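Local coordinates for protein GTPase subunit of restriction endonuclease (Thermococcus gammatolerans, PDB 6P0F) that probably recognises DNA through its YTH-like N-terminal domain as the GTPase subunit of an McrBC-type restriction endonuclease, at residues Val92-Ile103 with Arg122-Lys133. Numbering follows the deposited sequence.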
loop_
_atom_site.group_PDB
_atom_site.type_symbol
_atom_site.label_atom_id
_atom_site.label_comp_id
_atom_site.label_asym_id
_atom_site.label_seq_id
_atom_site.Cartn_x
_atom_site.Cartn_y
_atom_site.Cartn_z
ATOM N N VAL A 92 -7.379 5.683 6.524
ATOM C CA VAL A 92 -6.544 5.874 5.349
ATOM C C VAL A 92 -5.108 6.026 5.824
ATOM O O VAL A 92 -4.844 6.771 6.775
ATOM C CB VAL A 92 -6.966 7.110 4.527
ATOM C CG1 VAL A 92 -6.090 7.229 3.305
ATOM C CG2 VAL A 92 -8.446 6.995 4.136
ATOM N N TYR A 93 -4.194 5.345 5.152
ATOM C CA TYR A 93 -2.771 5.460 5.417
ATOM C C TYR A 93 -2.065 5.961 4.164
ATOM O O TYR A 93 -2.438 5.584 3.053
ATOM C CB TYR A 93 -2.171 4.101 5.849
ATOM C CG TYR A 93 -2.745 3.559 7.148
ATOM C CD1 TYR A 93 -4.010 2.992 7.174
ATOM C CD2 TYR A 93 -2.008 3.599 8.337
ATOM C CE1 TYR A 93 -4.551 2.497 8.375
ATOM C CE2 TYR A 93 -2.535 3.131 9.524
ATOM C CZ TYR A 93 -3.789 2.560 9.532
ATOM O OH TYR A 93 -4.287 2.077 10.725
ATOM N N LEU A 94 -1.025 6.782 4.334
ATOM C CA LEU A 94 -0.252 7.318 3.214
ATOM C C LEU A 94 1.192 6.852 3.331
ATOM O O LEU A 94 1.849 7.125 4.333
ATOM C CB LEU A 94 -0.314 8.848 3.204
ATOM C CG LEU A 94 0.547 9.510 2.127
ATOM C CD1 LEU A 94 0.060 9.184 0.729
ATOM C CD2 LEU A 94 0.545 11.024 2.316
ATOM N N GLY A 95 1.674 6.164 2.310
ATOM C CA GLY A 95 3.065 5.785 2.235
ATOM C C GLY A 95 3.735 6.261 0.968
ATOM O O GLY A 95 3.054 6.579 -0.015
ATOM N N ILE A 96 5.067 6.340 0.985
ATOM C CA ILE A 96 5.857 6.589 -0.220
ATOM C C ILE A 96 6.822 5.427 -0.392
ATOM O O ILE A 96 7.434 4.964 0.581
ATOM C CB ILE A 96 6.569 7.962 -0.156
ATOM C CG1 ILE A 96 7.259 8.216 -1.495
ATOM C CG2 ILE A 96 7.485 8.061 1.011
ATOM C CD1 ILE A 96 7.602 9.700 -1.730
ATOM N N ILE A 97 6.911 4.912 -1.621
ATOM C CA ILE A 97 7.627 3.667 -1.882
ATOM C C ILE A 97 9.129 3.930 -1.938
ATOM O O ILE A 97 9.609 4.794 -2.689
ATOM C CB ILE A 97 7.145 2.999 -3.179
ATOM C CG1 ILE A 97 5.643 2.631 -3.077
ATOM C CG2 ILE A 97 7.982 1.756 -3.467
ATOM C CD1 ILE A 97 5.058 2.012 -4.329
ATOM N N CYS A 98 9.869 3.208 -1.108
ATOM C CA CYS A 98 11.328 3.286 -1.106
ATOM C C CYS A 98 11.946 2.425 -2.204
ATOM O O CYS A 98 12.943 2.815 -2.827
ATOM C CB CYS A 98 11.820 2.840 0.267
ATOM S SG CYS A 98 13.600 2.916 0.514
ATOM N N GLU A 99 11.400 1.233 -2.415
ATOM C CA GLU A 99 11.930 0.281 -3.376
ATOM C C GLU A 99 10.822 -0.672 -3.784
ATOM O O GLU A 99 9.882 -0.913 -3.031
ATOM C CB GLU A 99 13.077 -0.558 -2.811
ATOM C CG GLU A 99 14.465 -0.136 -3.246
ATOM C CD GLU A 99 14.687 -0.298 -4.742
ATOM O OE1 GLU A 99 13.726 -0.555 -5.493
ATOM O OE2 GLU A 99 15.828 -0.112 -5.179
ATOM N N THR A 100 10.968 -1.235 -4.965
ATOM C CA THR A 100 10.099 -2.316 -5.412
ATOM C C THR A 100 10.980 -3.509 -5.731
ATOM O O THR A 100 12.117 -3.364 -6.187
ATOM C CB THR A 100 9.258 -1.947 -6.638
ATOM O OG1 THR A 100 10.124 -1.675 -7.746
ATOM C CG2 THR A 100 8.382 -0.744 -6.363
ATOM N N VAL A 101 10.450 -4.699 -5.467
ATOM C CA VAL A 101 11.172 -5.943 -5.648
ATOM C C VAL A 101 10.183 -6.920 -6.249
ATOM O O VAL A 101 9.155 -7.199 -5.632
ATOM C CB VAL A 101 11.728 -6.497 -4.324
ATOM C CG1 VAL A 101 12.406 -7.832 -4.575
ATOM C CG2 VAL A 101 12.683 -5.485 -3.675
ATOM N N GLU A 102 10.480 -7.444 -7.426
ATOM C CA GLU A 102 9.714 -8.547 -7.981
ATOM C C GLU A 102 10.338 -9.858 -7.512
ATOM O O GLU A 102 11.495 -10.155 -7.835
ATOM C CB GLU A 102 9.668 -8.476 -9.508
ATOM C CG GLU A 102 8.958 -9.676 -10.129
ATOM C CD GLU A 102 9.045 -9.711 -11.666
ATOM O OE1 GLU A 102 8.588 -10.714 -12.261
ATOM O OE2 GLU A 102 9.663 -8.790 -12.247
ATOM N N ILE A 103 9.583 -10.644 -6.755
ATOM C CA ILE A 103 10.014 -11.985 -6.377
ATOM C C ILE A 103 9.639 -12.938 -7.507
ATOM O O ILE A 103 8.498 -12.937 -7.981
ATOM C CB ILE A 103 9.376 -12.433 -5.052
ATOM C CG1 ILE A 103 9.711 -11.437 -3.930
ATOM C CG2 ILE A 103 9.853 -13.838 -4.690
ATOM C CD1 ILE A 103 11.170 -11.290 -3.650
ATOM N N ARG A 122 3.708 -11.588 -5.103
ATOM C CA ARG A 122 5.148 -11.559 -5.282
ATOM C C ARG A 122 5.702 -10.226 -5.791
ATOM O O ARG A 122 6.922 -10.062 -5.828
ATOM C CB ARG A 122 5.569 -12.681 -6.234
ATOM C CG ARG A 122 5.128 -12.473 -7.683
ATOM C CD ARG A 122 5.355 -13.749 -8.502
ATOM N NE ARG A 122 5.028 -13.528 -9.914
ATOM C CZ ARG A 122 5.864 -12.997 -10.804
ATOM N NH1 ARG A 122 7.094 -12.644 -10.445
ATOM N NH2 ARG A 122 5.480 -12.834 -12.064
ATOM N N PHE A 123 4.863 -9.271 -6.163
ATOM C CA PHE A 123 5.340 -7.934 -6.517
ATOM C C PHE A 123 5.321 -7.077 -5.259
ATOM O O PHE A 123 4.264 -6.609 -4.815
ATOM C CB PHE A 123 4.495 -7.362 -7.654
ATOM C CG PHE A 123 4.718 -8.084 -8.961
ATOM C CD1 PHE A 123 5.796 -7.762 -9.777
ATOM C CD2 PHE A 123 3.876 -9.110 -9.347
ATOM C CE1 PHE A 123 6.017 -8.443 -10.970
ATOM C CE2 PHE A 123 4.097 -9.801 -10.533
ATOM C CZ PHE A 123 5.168 -9.465 -11.342
ATOM N N LEU A 124 6.508 -6.863 -4.685
ATOM C CA LEU A 124 6.628 -6.209 -3.394
ATOM C C LEU A 124 6.936 -4.729 -3.539
ATOM O O LEU A 124 7.703 -4.312 -4.416
ATOM C CB LEU A 124 7.740 -6.859 -2.556
ATOM C CG LEU A 124 7.754 -8.375 -2.391
ATOM C CD1 LEU A 124 8.905 -8.766 -1.459
ATOM C CD2 LEU A 124 6.429 -8.854 -1.844
HETATM N N MSE A 125 6.403 -3.952 -2.607
HETATM C CA MSE A 125 6.750 -2.530 -2.482
HETATM C C MSE A 125 7.192 -2.311 -1.033
HETATM O O MSE A 125 6.470 -2.697 -0.107
HETATM C CB MSE A 125 5.577 -1.625 -2.835
HETATM C CG MSE A 125 4.387 -1.789 -1.897
HETATM SE SE MSE A 125 2.776 -0.957 -2.690
HETATM C CE MSE A 125 2.835 -1.989 -4.243
ATOM N N PHE A 126 8.350 -1.693 -0.835
ATOM C CA PHE A 126 8.877 -1.405 0.492
ATOM C C PHE A 126 8.653 0.064 0.839
ATOM O O PHE A 126 8.747 0.932 -0.029
ATOM C CB PHE A 126 10.373 -1.752 0.569
ATOM C CG PHE A 126 10.641 -3.223 0.717
ATOM C CD1 PHE A 126 10.593 -4.050 -0.385
ATOM C CD2 PHE A 126 10.892 -3.783 1.970
ATOM C CE1 PHE A 126 10.784 -5.431 -0.259
ATOM C CE2 PHE A 126 11.078 -5.135 2.097
ATOM C CZ PHE A 126 11.022 -5.961 0.962
ATOM N N PHE A 127 8.366 0.329 2.119
ATOM C CA PHE A 127 8.204 1.672 2.668
ATOM C C PHE A 127 9.219 1.895 3.785
ATOM O O PHE A 127 9.265 1.116 4.743
ATOM C CB PHE A 127 6.793 1.869 3.234
ATOM C CG PHE A 127 5.708 1.670 2.239
ATOM C CD1 PHE A 127 5.173 0.407 2.019
ATOM C CD2 PHE A 127 5.213 2.734 1.513
ATOM C CE1 PHE A 127 4.180 0.214 1.101
ATOM C CE2 PHE A 127 4.215 2.543 0.579
ATOM C CZ PHE A 127 3.689 1.281 0.381
ATOM N N LYS A 128 10.001 2.976 3.704
ATOM C CA LYS A 128 11.042 3.168 4.717
ATOM C C LYS A 128 10.435 3.526 6.071
ATOM O O LYS A 128 10.853 2.994 7.105
ATOM C CB LYS A 128 12.035 4.242 4.296
ATOM C CG LYS A 128 13.160 4.407 5.311
ATOM C CD LYS A 128 14.502 4.444 4.645
ATOM C CE LYS A 128 14.583 5.579 3.680
ATOM N NZ LYS A 128 16.016 5.995 3.453
ATOM N N LYS A 129 9.476 4.453 6.086
ATOM C CA LYS A 129 8.735 4.787 7.301
ATOM C C LYS A 129 7.380 4.099 7.222
ATOM O O LYS A 129 6.815 3.975 6.131
ATOM C CB LYS A 129 8.562 6.300 7.464
ATOM C CG LYS A 129 9.885 7.097 7.441
ATOM C CD LYS A 129 10.707 6.918 8.725
ATOM C CE LYS A 129 12.013 7.712 8.660
ATOM N NZ LYS A 129 12.853 7.520 9.872
ATOM N N LYS A 130 6.889 3.598 8.374
ATOM C CA LYS A 130 5.525 3.103 8.492
ATOM C C LYS A 130 4.610 4.080 7.764
ATOM O O LYS A 130 4.679 5.289 8.027
ATOM C CB LYS A 130 5.099 2.963 9.962
ATOM C CG LYS A 130 3.754 2.341 10.162
ATOM C CD LYS A 130 3.325 2.365 11.644
ATOM C CE LYS A 130 1.886 1.922 11.795
ATOM N NZ LYS A 130 1.477 1.816 13.233
ATOM N N PRO A 131 3.779 3.615 6.838
ATOM C CA PRO A 131 2.768 4.506 6.252
ATOM C C PRO A 131 2.004 5.241 7.343
ATOM O O PRO A 131 1.614 4.662 8.356
ATOM C CB PRO A 131 1.879 3.548 5.446
ATOM C CG PRO A 131 2.811 2.495 4.995
ATOM C CD PRO A 131 3.752 2.282 6.194
ATOM N N GLU A 132 1.776 6.533 7.109
ATOM C CA GLU A 132 1.220 7.422 8.110
ATOM C C GLU A 132 -0.293 7.329 8.132
ATOM O O GLU A 132 -0.933 7.483 7.087
ATOM C CB GLU A 132 1.621 8.851 7.771
ATOM C CG GLU A 132 1.353 9.826 8.843
ATOM C CD GLU A 132 2.564 9.977 9.711
ATOM O OE1 GLU A 132 3.530 10.631 9.266
ATOM O OE2 GLU A 132 2.553 9.412 10.819
ATOM N N LYS A 133 -0.870 7.083 9.313
ATOM C CA LYS A 133 -2.324 7.082 9.433
ATOM C C LYS A 133 -2.840 8.508 9.328
ATOM O O LYS A 133 -2.485 9.379 10.139
ATOM C CB LYS A 133 -2.758 6.455 10.752
ATOM C CG LYS A 133 -4.247 6.154 10.856
ATOM C CD LYS A 133 -4.557 5.348 12.135
ATOM C CE LYS A 133 -5.979 4.827 12.140
ATOM N NZ LYS A 133 -6.279 3.997 13.354
HETATM O O HOH W 1 4.768 7.524 5.795
HETATM O O HOH W 2 6.005 5.720 3.959
HETATM O O HOH W 3 9.691 5.115 2.031
#
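Glu99-Glu102 runs antiparallel to Phe123-Phe127, their axes approaching to 4.7 Å at 157°, while before the corner at Cys98 the same chain pairs with strand 132-133, Leu94 and Glu132 exchanging both backbone bonds. Cys98 and Glu99 together face Phe126, a classic beta bulge: Cys98 N donates to Phe126 O, and Phe126 N returns an almost straight bond (178°) to Glu99 O. Between the two paired ends the strands part, and three waters bridge the opening; one accepts from Lys128 N and donates to Ile96 O, 2.7 Å from each.

The Phe127 ring packs against the Gly95-Ile97 backbone, its CE2 lying 3.9 Å from Ile97 CG1, with its edge toward Gly95 and Pro131 CG over one face. At the far end the extended Lys133 chain passes over the Tyr93 ring in a CH-pi contact, CG 4.1 Å from the centroid. The strand carrying Tyr93, bent at Cys98, belongs to the mixed sheet of the YTH-like domain, where it also pairs with strand 70-76; Leu94 turns its end away from Glu132 onto helix 160-174. The disulfide from Cys98 to Cys45 ties the bulge to helix 39-45.

On one face Val101 CG2 rests against Phe126 CE1, and Ile103 CG1 meets Leu124 CD1 at 3.7 Å. At the Ile103 end Arg122 starts with CG wedged between backbone N and carbonyl carbon (chi1 69°), then extends so that NH1 grips two oxygens, Ile103 O at 2.9 Å, in the guanidinium plane, and Glu102 OE1, a salt bridge on the anti lone pair. Phe123 CZ sits over a guanidinium face, and its CE1 lies against Glu102 CG. A leucine replacing Arg122 would probably leave the Glu102 carboxylate without its charged mate and free to swing from the Phe123 ring.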